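Long-range contacts in aspartate--tRNA(Asp/Asn) ligase (Thermus thermophilus, PDB 1N9W), which charges both tRNA(Asp) and tRNA(Asn) with L-aspartate, first activating the amino acid with ATP to aspartyl-AMP and then transferring it to the tRNA acceptor end: residues 23-28 / 53-58; 31-36 / 44-49; 58-63 / 79-84. All blocks are in the same frame, centred on the assembly; numbering follows the deposited sequence.

Interaction 1: 23-28 / 53-58; sequences HWRRDL and PLPESA
R25 reaches out from its strand and lays its guanidinium against the loop 53-58, with L54 CA and P55 CD over one face of the flat group. CG of R25 sits between the backbone N and the carbonyl carbon (chi1 58°), and the chain then runs extended to NE, which carries the charged end across to the loop. The side chain crosses P55 at about a right angle and L54 obliquely, L54 CD2 lying 3.7 Å from R25 NH2. R25 NH1 gives P53 O, which lies oblique to the guanidinium, a weak, bent hydrogen bond (2.8 Å, 118° at the hydrogen). Further back, a water donates to both H23 O and E56 OE2, bridging the strand's backbone carbonyl and the E56 carboxylate; H23 ND1 is hydrogen-bonded to R37, and E56 OE1 makes salt bridges to R37 and R117. The loop keeps its shape through a type II turn from L54 to S57, E56 taking the positive phi, and S57 OG bonds to L54 O at 3.0 Å. R26, a tRNA-contacting residue of this OB-fold, leans instead over the W24 ring. The R25 end is thus probably held loosely, the water-bridged E56 end more firmly by its arginines.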
ATOM      1  N   HIS B  23     -21.543   5.285 -22.340  1.00 24.69           N
ATOM      2  CA  HIS B  23     -20.786   6.529 -22.492  1.00 26.57           C
ATOM      3  C   HIS B  23     -21.670   7.559 -23.218  1.00 26.90           C
ATOM      4  O   HIS B  23     -21.803   8.688 -22.760  1.00 26.82           O
ATOM      5  CB  HIS B  23     -19.497   6.270 -23.276  1.00 27.21           C
ATOM      6  CG  HIS B  23     -18.428   7.288 -23.036  1.00 30.06           C
ATOM      7  ND1 HIS B  23     -17.760   7.399 -21.836  1.00 32.16           N
ATOM      8  CD2 HIS B  23     -17.922   8.254 -23.840  1.00 31.14           C
ATOM      9  CE1 HIS B  23     -16.893   8.393 -21.910  1.00 32.27           C
ATOM     10  NE2 HIS B  23     -16.972   8.928 -23.114  1.00 32.08           N
ATOM     11  N   TRP B  24     -22.246   7.169 -24.356  1.00 29.01           N
ATOM     12  CA  TRP B  24     -23.177   8.012 -25.104  1.00 29.97           C
ATOM     13  C   TRP B  24     -24.038   7.160 -26.017  1.00 29.09           C
ATOM     14  O   TRP B  24     -23.803   5.956 -26.184  1.00 25.80           O
ATOM     15  CB  TRP B  24     -22.502   9.147 -25.913  1.00 35.98           C
ATOM     16  CG  TRP B  24     -21.460   8.755 -26.915  1.00 43.90           C
ATOM     17  CD1 TRP B  24     -20.124   9.027 -26.839  1.00 46.84           C
ATOM     18  CD2 TRP B  24     -21.650   8.021 -28.138  1.00 46.91           C
ATOM     19  NE1 TRP B  24     -19.467   8.511 -27.933  1.00 50.28           N
ATOM     20  CE2 TRP B  24     -20.378   7.889 -28.744  1.00 50.37           C
ATOM     21  CE3 TRP B  24     -22.765   7.469 -28.776  1.00 47.63           C
ATOM     22  CZ2 TRP B  24     -20.194   7.215 -29.957  1.00 50.85           C
ATOM     23  CZ3 TRP B  24     -22.578   6.798 -29.987  1.00 49.72           C
ATOM     24  CH2 TRP B  24     -21.302   6.681 -30.563  1.00 50.72           C
ATOM     25  N   ARG B  25     -25.046   7.794 -26.601  1.00 27.03           N
ATOM     26  CA  ARG B  25     -25.978   7.115 -27.481  1.00 28.60           C
ATOM     27  C   ARG B  25     -26.366   8.034 -28.638  1.00 29.06           C
ATOM     28  O   ARG B  25     -26.308   9.257 -28.527  1.00 28.83           O
ATOM     29  CB  ARG B  25     -27.231   6.726 -26.677  1.00 28.91           C
ATOM     30  CG  ARG B  25     -27.924   7.938 -26.026  1.00 28.64           C
ATOM     31  CD  ARG B  25     -29.109   7.606 -25.109  1.00 27.71           C
ATOM     32  NE  ARG B  25     -29.818   8.838 -24.755  1.00 28.91           N
ATOM     33  CZ  ARG B  25     -30.982   8.905 -24.110  1.00 28.10           C
ATOM     34  NH1 ARG B  25     -31.611   7.803 -23.718  1.00 27.38           N
ATOM     35  NH2 ARG B  25     -31.525  10.093 -23.870  1.00 29.96           N
ATOM     36  N   ARG B  26     -26.739   7.419 -29.751  1.00 28.85           N
ATOM     37  CA  ARG B  26     -27.191   8.118 -30.948  1.00 29.64           C
ATOM     38  C   ARG B  26     -28.346   7.222 -31.346  1.00 28.41           C
ATOM     39  O   ARG B  26     -28.136   6.106 -31.821  1.00 26.60           O
ATOM     40  CB  ARG B  26     -26.130   8.086 -32.027  1.00 33.22           C
ATOM     41  CG  ARG B  26     -24.769   8.485 -31.531  1.00 40.22           C
ATOM     42  CD  ARG B  26     -24.571   9.971 -31.613  1.00 45.13           C
ATOM     43  NE  ARG B  26     -23.229  10.371 -31.181  1.00 49.24           N
ATOM     44  CZ  ARG B  26     -22.901  10.640 -29.920  1.00 51.96           C
ATOM     45  NH1 ARG B  26     -23.812  10.547 -28.957  1.00 53.39           N
ATOM     46  NH2 ARG B  26     -21.670  11.027 -29.629  1.00 52.24           N
ATOM     47  N   ASP B  27     -29.559   7.710 -31.114  1.00 29.21           N
ATOM     48  CA  ASP B  27     -30.794   6.977 -31.383  1.00 29.68           C
ATOM     49  C   ASP B  27     -31.344   7.281 -32.774  1.00 29.08           C
ATOM     50  O   ASP B  27     -31.892   8.356 -32.995  1.00 29.63           O
ATOM     51  CB  ASP B  27     -31.838   7.383 -30.337  1.00 30.24           C
ATOM     52  CG  ASP B  27     -33.024   6.443 -30.281  1.00 32.38           C
ATOM     53  OD1 ASP B  27     -33.375   5.822 -31.311  1.00 30.35           O
ATOM     54  OD2 ASP B  27     -33.631   6.346 -29.185  1.00 33.37           O
ATOM     55  N   LEU B  28     -31.216   6.346 -33.709  1.00 28.86           N
ATOM     56  CA  LEU B  28     -31.742   6.583 -35.046  1.00 29.84           C
ATOM     57  C   LEU B  28     -32.885   5.625 -35.365  1.00 31.17           C
ATOM     58  O   LEU B  28     -33.051   5.205 -36.508  1.00 29.91           O
ATOM     59  CB  LEU B  28     -30.639   6.444 -36.095  1.00 28.56           C
ATOM     60  CG  LEU B  28     -29.415   7.339 -35.927  1.00 29.03           C
ATOM     61  CD1 LEU B  28     -28.407   6.999 -37.001  1.00 29.93           C
ATOM     62  CD2 LEU B  28     -29.804   8.808 -36.001  1.00 29.13           C
ATOM     63  N   PRO B  53     -31.839   3.766 -22.404  1.00 23.64           N
ATOM     64  CA  PRO B  53     -31.751   4.382 -21.077  1.00 22.78           C
ATOM     65  C   PRO B  53     -30.836   5.599 -21.193  1.00 21.83           C
ATOM     66  O   PRO B  53     -30.235   5.810 -22.248  1.00 21.78           O
ATOM     67  CB  PRO B  53     -31.137   3.272 -20.231  1.00 23.01           C
ATOM     68  CG  PRO B  53     -30.162   2.651 -21.191  1.00 22.35           C
ATOM     69  CD  PRO B  53     -30.945   2.596 -22.501  1.00 22.80           C
ATOM     70  N   LEU B  54     -30.719   6.392 -20.130  1.00 20.60           N
ATOM     71  CA  LEU B  54     -29.870   7.584 -20.166  1.00 19.66           C
ATOM     72  C   LEU B  54     -28.379   7.255 -20.104  1.00 19.86           C
ATOM     73  O   LEU B  54     -27.991   6.142 -19.759  1.00 17.80           O
ATOM     74  CB  LEU B  54     -30.219   8.531 -18.996  1.00 18.17           C
ATOM     75  CG  LEU B  54     -31.538   9.319 -19.069  1.00 24.25           C
ATOM     76  CD1 LEU B  54     -31.838  10.038 -17.725  1.00 22.18           C
ATOM     77  CD2 LEU B  54     -31.439  10.335 -20.207  1.00 19.93           C
ATOM     78  N   PRO B  55     -27.525   8.230 -20.467  1.00 19.74           N
ATOM     79  CA  PRO B  55     -26.078   8.011 -20.421  1.00 19.25           C
ATOM     80  C   PRO B  55     -25.684   7.716 -18.969  1.00 20.34           C
ATOM     81  O   PRO B  55     -26.341   8.185 -18.030  1.00 19.81           O
ATOM     82  CB  PRO B  55     -25.509   9.338 -20.917  1.00 18.53           C
ATOM     83  CG  PRO B  55     -26.562   9.820 -21.865  1.00 21.21           C
ATOM     84  CD  PRO B  55     -27.851   9.493 -21.154  1.00 18.13           C
ATOM     85  N   GLU B  56     -24.612   6.947 -18.811  1.00 19.09           N
ATOM     86  CA  GLU B  56     -24.077   6.533 -17.519  1.00 20.00           C
ATOM     87  C   GLU B  56     -24.889   5.423 -16.852  1.00 18.74           C
ATOM     88  O   GLU B  56     -24.733   5.156 -15.662  1.00 22.41           O
ATOM     89  CB  GLU B  56     -23.908   7.731 -16.563  1.00 19.70           C
ATOM     90  CG  GLU B  56     -22.700   8.626 -16.885  1.00 19.93           C
ATOM     91  CD  GLU B  56     -21.417   7.839 -17.177  1.00 22.52           C
ATOM     92  OE1 GLU B  56     -21.080   6.906 -16.411  1.00 22.18           O
ATOM     93  OE2 GLU B  56     -20.740   8.158 -18.179  1.00 20.08           O
ATOM     94  N   SER B  57     -25.774   4.781 -17.608  1.00 18.56           N
ATOM     95  CA  SER B  57     -26.536   3.664 -17.054  1.00 18.85           C
ATOM     96  C   SER B  57     -25.580   2.477 -17.115  1.00 18.55           C
ATOM     97  O   SER B  57     -24.741   2.397 -18.023  1.00 18.82           O
ATOM     98  CB  SER B  57     -27.781   3.363 -17.900  1.00 18.77           C
ATOM     99  OG  SER B  57     -28.849   4.242 -17.597  1.00 19.73           O
ATOM    100  N   ALA B  58     -25.679   1.571 -16.149  1.00 18.51           N
ATOM    101  CA  ALA B  58     -24.826   0.386 -16.142  1.00 17.30           C
ATOM    102  C   ALA B  58     -25.516  -0.632 -17.039  1.00 18.35           C
ATOM    103  O   ALA B  58     -26.716  -0.875 -16.904  1.00 16.19           O
ATOM    104  CB  ALA B  58     -24.680  -0.155 -14.727  1.00 15.83           C
TER
HETATM  105  O   HOH W   1     -21.575   9.668 -20.241  1.00 22.98           O

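Interaction 2: 31-36 / 44-49; sequences IQFLLL and QVVTGG
I31 and T47 meet where the beta hairpin of strands 31-38 and 41-47 opens out, inside the OB-fold anticodon-binding domain; I31 CA makes a CA-H...O contact with T47 O. The strands run antiparallel, 150° between their directions. Next, Q32 pairs with T47 through two backbone bonds, Q32 N to T47 O at 2.7 Å and T47 N to Q32 O at 2.9 Å. Its side chain, with CG beside the backbone N (chi1 -62°), passes along G48 and G49; NE2 bonds to D27 OD1 of the neighbouring strand 15-28, and OE1 accepts from L50 N just after the second segment. F33 points to the other side of the sheet, the side of V46 and Q44. Its ring lies alongside V46, CE1 to V46 CG2 at 3.9 Å, and crosses Q44 obliquely, the ring and amide planes 55° apart. Q44 is a tRNA-contacting residue, so F33 probably borders the RNA-binding surface; E76 and N68, two more such residues, lie close by. L34 returns to the Q32 side and pairs with V45: L34 N bonds V45 O at 2.8 Å in the carbonyl plane, and V45 N returns a bond to L34 O at 2.7 Å. L34 CD1 also meets T47 CG2. L35 pairs with Q44 without hydrogen bonds, its CD1 near Q44 CA. Last, L36 sets CB against V45 CG2 at 4.1 Å.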
ATOM      1  N   ILE B  31     -31.867   1.674 -36.188  1.00 35.17           N
ATOM      2  CA  ILE B  31     -30.503   1.393 -35.784  1.00 35.04           C
ATOM      3  C   ILE B  31     -30.151   2.406 -34.693  1.00 32.05           C
ATOM      4  O   ILE B  31     -30.537   3.577 -34.764  1.00 30.59           O
ATOM      5  CB  ILE B  31     -29.491   1.525 -36.950  1.00 38.37           C
ATOM      6  CG1 ILE B  31     -29.471   2.959 -37.464  1.00 43.46           C
ATOM      7  CG2 ILE B  31     -29.859   0.573 -38.080  1.00 40.26           C
ATOM      8  CD1 ILE B  31     -28.158   3.335 -38.126  1.00 47.72           C
ATOM      9  N   GLN B  32     -29.443   1.943 -33.672  1.00 29.11           N
ATOM     10  CA  GLN B  32     -29.044   2.800 -32.571  1.00 26.54           C
ATOM     11  C   GLN B  32     -27.586   2.519 -32.273  1.00 25.82           C
ATOM     12  O   GLN B  32     -27.153   1.367 -32.226  1.00 26.12           O
ATOM     13  CB  GLN B  32     -29.929   2.528 -31.348  1.00 24.34           C
ATOM     14  CG  GLN B  32     -31.398   2.842 -31.618  1.00 23.76           C
ATOM     15  CD  GLN B  32     -32.362   2.223 -30.611  1.00 26.06           C
ATOM     16  OE1 GLN B  32     -32.266   1.041 -30.276  1.00 24.25           O
ATOM     17  NE2 GLN B  32     -33.319   3.020 -30.148  1.00 25.04           N
ATOM     18  N   PHE B  33     -26.822   3.584 -32.100  1.00 25.90           N
ATOM     19  CA  PHE B  33     -25.410   3.461 -31.824  1.00 27.43           C
ATOM     20  C   PHE B  33     -25.162   3.798 -30.367  1.00 28.38           C
ATOM     21  O   PHE B  33     -25.621   4.827 -29.866  1.00 29.34           O
ATOM     22  CB  PHE B  33     -24.617   4.406 -32.736  1.00 28.06           C
ATOM     23  CG  PHE B  33     -24.574   3.966 -34.171  1.00 31.17           C
ATOM     24  CD1 PHE B  33     -23.669   2.990 -34.583  1.00 31.42           C
ATOM     25  CD2 PHE B  33     -25.444   4.516 -35.114  1.00 32.50           C
ATOM     26  CE1 PHE B  33     -23.621   2.569 -35.907  1.00 33.05           C
ATOM     27  CE2 PHE B  33     -25.406   4.101 -36.446  1.00 35.03           C
ATOM     28  CZ  PHE B  33     -24.488   3.119 -36.846  1.00 34.07           C
ATOM     29  N   LEU B  34     -24.454   2.910 -29.680  1.00 28.74           N
ATOM     30  CA  LEU B  34     -24.133   3.117 -28.277  1.00 27.59           C
ATOM     31  C   LEU B  34     -22.637   3.026 -28.142  1.00 27.07           C
ATOM     32  O   LEU B  34     -21.963   2.365 -28.934  1.00 30.66           O
ATOM     33  CB  LEU B  34     -24.773   2.035 -27.408  1.00 25.41           C
ATOM     34  CG  LEU B  34     -26.276   1.820 -27.561  1.00 28.13           C
ATOM     35  CD1 LEU B  34     -26.681   0.634 -26.712  1.00 26.86           C
ATOM     36  CD2 LEU B  34     -27.036   3.074 -27.154  1.00 27.22           C
ATOM     37  N   LEU B  35     -22.108   3.708 -27.149  1.00 25.21           N
ATOM     38  CA  LEU B  35     -20.691   3.654 -26.892  1.00 25.34           C
ATOM     39  C   LEU B  35     -20.658   3.108 -25.472  1.00 23.47           C
ATOM     40  O   LEU B  35     -21.177   3.749 -24.562  1.00 23.05           O
ATOM     41  CB  LEU B  35     -20.089   5.053 -26.939  1.00 27.05           C
ATOM     42  CG  LEU B  35     -18.593   5.009 -27.174  1.00 32.34           C
ATOM     43  CD1 LEU B  35     -18.329   4.708 -28.648  1.00 31.80           C
ATOM     44  CD2 LEU B  35     -17.959   6.337 -26.768  1.00 33.50           C
ATOM     45  N   LEU B  36     -20.102   1.915 -25.288  1.00 20.90           N
ATOM     46  CA  LEU B  36     -20.033   1.302 -23.964  1.00 19.96           C
ATOM     47  C   LEU B  36     -18.614   1.380 -23.462  1.00 19.16           C
ATOM     48  O   LEU B  36     -17.682   1.085 -24.210  1.00 21.10           O
ATOM     49  CB  LEU B  36     -20.465  -0.175 -24.021  1.00 17.80           C
ATOM     50  CG  LEU B  36     -20.472  -0.975 -22.707  1.00 18.63           C
ATOM     51  CD1 LEU B  36     -21.502  -2.121 -22.781  1.00 18.17           C
ATOM     52  CD2 LEU B  36     -19.077  -1.523 -22.405  1.00 19.31           C
ATOM     53  N   GLN B  44     -18.036   0.578 -29.545  1.00 16.54           N
ATOM     54  CA  GLN B  44     -19.293   0.918 -30.188  1.00 15.90           C
ATOM     55  C   GLN B  44     -20.166  -0.331 -30.164  1.00 17.55           C
ATOM     56  O   GLN B  44     -19.698  -1.446 -30.419  1.00 16.37           O
ATOM     57  CB  GLN B  44     -19.068   1.365 -31.652  1.00 18.53           C
ATOM     58  CG  GLN B  44     -20.358   1.818 -32.375  1.00 17.51           C
ATOM     59  CD  GLN B  44     -20.124   2.439 -33.757  1.00 24.82           C
ATOM     60  OE1 GLN B  44     -20.052   1.737 -34.782  1.00 22.07           O
ATOM     61  NE2 GLN B  44     -20.005   3.768 -33.789  1.00 23.03           N
ATOM     62  N   VAL B  45     -21.431  -0.148 -29.819  1.00 17.60           N
ATOM     63  CA  VAL B  45     -22.369  -1.259 -29.768  1.00 18.88           C
ATOM     64  C   VAL B  45     -23.476  -0.839 -30.705  1.00 20.26           C
ATOM     65  O   VAL B  45     -23.917   0.311 -30.677  1.00 20.38           O
ATOM     66  CB  VAL B  45     -22.918  -1.478 -28.333  1.00 19.42           C
ATOM     67  CG1 VAL B  45     -24.070  -2.465 -28.348  1.00 18.95           C
ATOM     68  CG2 VAL B  45     -21.809  -2.010 -27.439  1.00 19.27           C
ATOM     69  N   VAL B  46     -23.899  -1.757 -31.566  1.00 19.84           N
ATOM     70  CA  VAL B  46     -24.958  -1.454 -32.505  1.00 20.10           C
ATOM     71  C   VAL B  46     -26.198  -2.266 -32.180  1.00 20.10           C
ATOM     72  O   VAL B  46     -26.151  -3.492 -32.065  1.00 18.79           O
ATOM     73  CB  VAL B  46     -24.524  -1.744 -33.980  1.00 21.49           C
ATOM     74  CG1 VAL B  46     -25.641  -1.344 -34.935  1.00 19.15           C
ATOM     75  CG2 VAL B  46     -23.254  -0.974 -34.320  1.00 21.89           C
ATOM     76  N   THR B  47     -27.310  -1.568 -32.014  1.00 20.93           N
ATOM     77  CA  THR B  47     -28.568  -2.211 -31.722  1.00 20.33           C
ATOM     78  C   THR B  47     -29.651  -1.439 -32.490  1.00 22.36           C
ATOM     79  O   THR B  47     -29.334  -0.751 -33.466  1.00 20.80           O
ATOM     80  CB  THR B  47     -28.818  -2.212 -30.174  1.00 22.39           C
ATOM     81  OG1 THR B  47     -29.986  -2.991 -29.872  1.00 22.98           O
ATOM     82  CG2 THR B  47     -28.991  -0.799 -29.640  1.00 18.30           C
ATOM     83  N   GLY B  48     -30.915  -1.565 -32.076  1.00 22.75           N
ATOM     84  CA  GLY B  48     -31.998  -0.874 -32.763  1.00 24.22           C
ATOM     85  C   GLY B  48     -33.353  -1.196 -32.152  1.00 26.63           C
ATOM     86  O   GLY B  48     -33.513  -2.231 -31.505  1.00 27.75           O
ATOM     87  N   GLY B  49     -34.320  -0.300 -32.336  1.00 26.65           N
ATOM     88  CA  GLY B  49     -35.667  -0.503 -31.820  1.00 27.61           C
ATOM     89  C   GLY B  49     -35.838  -0.622 -30.311  1.00 28.91           C
ATOM     90  O   GLY B  49     -36.888  -1.054 -29.840  1.00 30.06           O
TER

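Interaction 3: 58-63 / 79-84; sequences ALRVRG and AKEVEV
R62 O accepts two backbone N-H groups at once, from K80 N at 2.7 Å and from E81 N at 3.1 Å. This double grip marks a classic beta bulge: K80 and E81 both stand opposite R62, and the pairing slips by one residue before G63 meets A79. Beyond the bulge the strands 58-63 and 81-84 run antiparallel, R62 paired with E81 and R60 with E83 through backbone bonds.

On the face carrying these four residues, R62 bends at chi3 (65°) and presents its NE edge to E81, so that one oxygen, OE1, receives both NE (2.8 Å) and NH2 (3.2 Å). E81 OE1 lies in the guanidinium plane, whereas the carboxylate stands nearly upright to it, 84° apart; OE1 meets NE with its anti lone pair, while NH2 comes from above the carboxylate plane. K80 CB covers one face of the R62 guanidinium. R60 NH1 makes a salt bridge to E83 OE2 at 3.0 Å, and its NH2 reaches E81 OE1 only at long range; R60 NE is paired with E17, tying the network to strand 15-28. An alanine in place of R62 would probably leave the E81 carboxylate without its close two-nitrogen partner and freer to turn, the R60 bridge being long.

The opposite face is apolar: L59 CD2 packs on V84 CG1 at 3.9 Å and V61 CG2 on V82 CG2 at 4.4 Å, with the A79 methyl an extra neighbour of V61 CG1. At G63 a side chain would collide with A79 CA, which suits glycine to the bulge. The chemistry is therefore two-sided: charges likely to offset one another on the face of R60, R62, E81 and E83, hydrocarbon packing on that of L59, V61, V82 and V84.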
ATOM      1  N   ALA B  58     -25.679   1.571 -16.149  1.00 18.51           N
ATOM      2  CA  ALA B  58     -24.826   0.386 -16.142  1.00 17.30           C
ATOM      3  C   ALA B  58     -25.516  -0.632 -17.039  1.00 18.35           C
ATOM      4  O   ALA B  58     -26.716  -0.875 -16.904  1.00 16.19           O
ATOM      5  CB  ALA B  58     -24.680  -0.155 -14.727  1.00 15.83           C
ATOM      6  N   LEU B  59     -24.756  -1.228 -17.951  1.00 18.51           N
ATOM      7  CA  LEU B  59     -25.321  -2.187 -18.894  1.00 19.74           C
ATOM      8  C   LEU B  59     -24.575  -3.501 -19.052  1.00 20.60           C
ATOM      9  O   LEU B  59     -23.400  -3.642 -18.707  1.00 19.59           O
ATOM     10  CB  LEU B  59     -25.370  -1.567 -20.289  1.00 20.50           C
ATOM     11  CG  LEU B  59     -25.930  -0.187 -20.570  1.00 23.63           C
ATOM     12  CD1 LEU B  59     -25.680   0.107 -22.035  1.00 22.95           C
ATOM     13  CD2 LEU B  59     -27.406  -0.121 -20.242  1.00 23.50           C
ATOM     14  N   ARG B  60     -25.290  -4.455 -19.622  1.00 19.25           N
ATOM     15  CA  ARG B  60     -24.722  -5.738 -19.959  1.00 19.74           C
ATOM     16  C   ARG B  60     -25.101  -5.875 -21.431  1.00 19.99           C
ATOM     17  O   ARG B  60     -26.252  -5.620 -21.798  1.00 18.28           O
ATOM     18  CB  ARG B  60     -25.363  -6.854 -19.138  1.00 23.13           C
ATOM     19  CG  ARG B  60     -25.004  -8.236 -19.623  1.00 25.84           C
ATOM     20  CD  ARG B  60     -25.448  -9.299 -18.641  1.00 29.47           C
ATOM     21  NE  ARG B  60     -25.593 -10.567 -19.320  1.00 33.79           N
ATOM     22  CZ  ARG B  60     -26.610 -10.877 -20.118  1.00 36.70           C
ATOM     23  NH1 ARG B  60     -27.591 -10.011 -20.328  1.00 36.09           N
ATOM     24  NH2 ARG B  60     -26.632 -12.052 -20.741  1.00 38.93           N
ATOM     25  N   VAL B  61     -24.131  -6.220 -22.271  1.00 19.25           N
ATOM     26  CA  VAL B  61     -24.381  -6.392 -23.696  1.00 20.32           C
ATOM     27  C   VAL B  61     -23.857  -7.724 -24.217  1.00 21.76           C
ATOM     28  O   VAL B  61     -22.708  -8.106 -23.967  1.00 21.29           O
ATOM     29  CB  VAL B  61     -23.724  -5.282 -24.562  1.00 20.12           C
ATOM     30  CG1 VAL B  61     -23.878  -5.637 -26.053  1.00 18.70           C
ATOM     31  CG2 VAL B  61     -24.356  -3.911 -24.273  1.00 18.06           C
ATOM     32  N   ARG B  62     -24.715  -8.427 -24.945  1.00 23.92           N
ATOM     33  CA  ARG B  62     -24.349  -9.708 -25.552  1.00 25.88           C
ATOM     34  C   ARG B  62     -24.420  -9.503 -27.062  1.00 24.29           C
ATOM     35  O   ARG B  62     -25.440  -9.056 -27.586  1.00 23.70           O
ATOM     36  CB  ARG B  62     -25.329 -10.802 -25.116  1.00 28.72           C
ATOM     37  CG  ARG B  62     -25.150 -12.127 -25.853  1.00 37.42           C
ATOM     38  CD  ARG B  62     -26.035 -13.226 -25.262  1.00 43.16           C
ATOM     39  NE  ARG B  62     -27.478 -12.964 -25.420  1.00 47.39           N
ATOM     40  CZ  ARG B  62     -28.195 -13.303 -26.489  1.00 47.37           C
ATOM     41  NH1 ARG B  62     -27.619 -13.921 -27.515  1.00 50.26           N
ATOM     42  NH2 ARG B  62     -29.489 -13.032 -26.525  1.00 47.03           N
ATOM     43  N   GLY B  63     -23.339  -9.820 -27.761  1.00 23.71           N
ATOM     44  CA  GLY B  63     -23.344  -9.635 -29.198  1.00 23.68           C
ATOM     45  C   GLY B  63     -22.135 -10.115 -29.973  1.00 23.33           C
ATOM     46  O   GLY B  63     -21.167 -10.617 -29.399  1.00 21.22           O
ATOM     47  N   ALA B  79     -25.171  -5.925 -31.054  1.00 25.84           N
ATOM     48  CA  ALA B  79     -25.951  -6.477 -29.950  1.00 27.23           C
ATOM     49  C   ALA B  79     -27.093  -7.423 -30.299  1.00 28.56           C
ATOM     50  O   ALA B  79     -27.919  -7.139 -31.167  1.00 28.18           O
ATOM     51  CB  ALA B  79     -26.483  -5.335 -29.082  1.00 26.68           C
ATOM     52  N   LYS B  80     -27.133  -8.548 -29.597  1.00 29.22           N
ATOM     53  CA  LYS B  80     -28.191  -9.525 -29.774  1.00 31.67           C
ATOM     54  C   LYS B  80     -29.114  -9.272 -28.579  1.00 31.58           C
ATOM     55  O   LYS B  80     -30.315  -9.572 -28.604  1.00 31.51           O
ATOM     56  CB  LYS B  80     -27.627 -10.951 -29.688  1.00 36.19           C
ATOM     57  CG  LYS B  80     -26.314 -11.156 -30.439  1.00 40.93           C
ATOM     58  CD  LYS B  80     -26.505 -11.337 -31.935  1.00 45.16           C
ATOM     59  CE  LYS B  80     -27.065 -12.715 -32.255  1.00 45.90           C
ATOM     60  NZ  LYS B  80     -27.200 -12.906 -33.724  1.00 46.75           N
ATOM     61  N   GLU B  81     -28.542  -8.698 -27.527  1.00 29.37           N
ATOM     62  CA  GLU B  81     -29.299  -8.416 -26.314  1.00 30.17           C
ATOM     63  C   GLU B  81     -28.671  -7.273 -25.521  1.00 27.21           C
ATOM     64  O   GLU B  81     -27.453  -7.176 -25.419  1.00 25.85           O
ATOM     65  CB  GLU B  81     -29.367  -9.695 -25.464  1.00 30.07           C
ATOM     66  CG  GLU B  81     -29.835  -9.517 -24.025  1.00 35.46           C
ATOM     67  CD  GLU B  81     -30.001 -10.859 -23.296  1.00 37.35           C
ATOM     68  OE1 GLU B  81     -29.251 -11.811 -23.604  1.00 35.47           O
ATOM     69  OE2 GLU B  81     -30.866 -10.943 -22.402  1.00 38.93           O
ATOM     70  N   VAL B  82     -29.513  -6.401 -24.986  1.00 25.57           N
ATOM     71  CA  VAL B  82     -29.032  -5.294 -24.183  1.00 24.71           C
ATOM     72  C   VAL B  82     -29.861  -5.283 -22.897  1.00 24.85           C
ATOM     73  O   VAL B  82     -31.088  -5.191 -22.942  1.00 25.97           O
ATOM     74  CB  VAL B  82     -29.158  -3.939 -24.947  1.00 21.67           C
ATOM     75  CG1 VAL B  82     -28.704  -2.791 -24.070  1.00 18.24           C
ATOM     76  CG2 VAL B  82     -28.302  -3.981 -26.209  1.00 20.60           C
ATOM     77  N   GLU B  83     -29.182  -5.430 -21.760  1.00 25.33           N
ATOM     78  CA  GLU B  83     -29.834  -5.436 -20.448  1.00 25.09           C
ATOM     79  C   GLU B  83     -29.317  -4.241 -19.644  1.00 24.62           C
ATOM     80  O   GLU B  83     -28.109  -4.038 -19.532  1.00 23.67           O
ATOM     81  CB  GLU B  83     -29.522  -6.741 -19.683  1.00 24.10           C
ATOM     82  CG  GLU B  83     -30.127  -6.776 -18.265  1.00 25.24           C
ATOM     83  CD  GLU B  83     -29.784  -8.032 -17.446  1.00 25.65           C
ATOM     84  OE1 GLU B  83     -30.305  -8.161 -16.316  1.00 27.58           O
ATOM     85  OE2 GLU B  83     -29.007  -8.886 -17.911  1.00 28.26           O
ATOM     86  N   VAL B  84     -30.239  -3.450 -19.106  1.00 24.21           N
ATOM     87  CA  VAL B  84     -29.867  -2.297 -18.302  1.00 24.75           C
ATOM     88  C   VAL B  84     -29.790  -2.792 -16.866  1.00 24.32           C
ATOM     89  O   VAL B  84     -30.803  -3.157 -16.283  1.00 24.12           O
ATOM     90  CB  VAL B  84     -30.925  -1.176 -18.412  1.00 25.07           C
ATOM     91  CG1 VAL B  84     -30.413   0.111 -17.769  1.00 23.17           C
ATOM     92  CG2 VAL B  84     -31.263  -0.938 -19.872  1.00 23.96           C
TER

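All three contacts lie in the OB-fold nucleic acid binding domain and in one curled sheet, their centres about 9 to 12 Å apart and more than 30 Å from the centre of the chain. Interaction 2 comes from the stretch of chain between the two segments of interaction 1, and strands 15-28 and 31-38 join them by backbone bonds such as R26 N to F33 O. Interaction 3 follows, sharing A58 with interaction 1, whose loop leads into strand 58-67. V45 packs on V61 and A79, probably inside the barrel, and V46 O probably bonds A79 N, so interactions 2 and 3 also meet through the backbone. Together they shape a domain that displays R26 and Q44 to tRNA, while A58 packs on G383 of the second subunit.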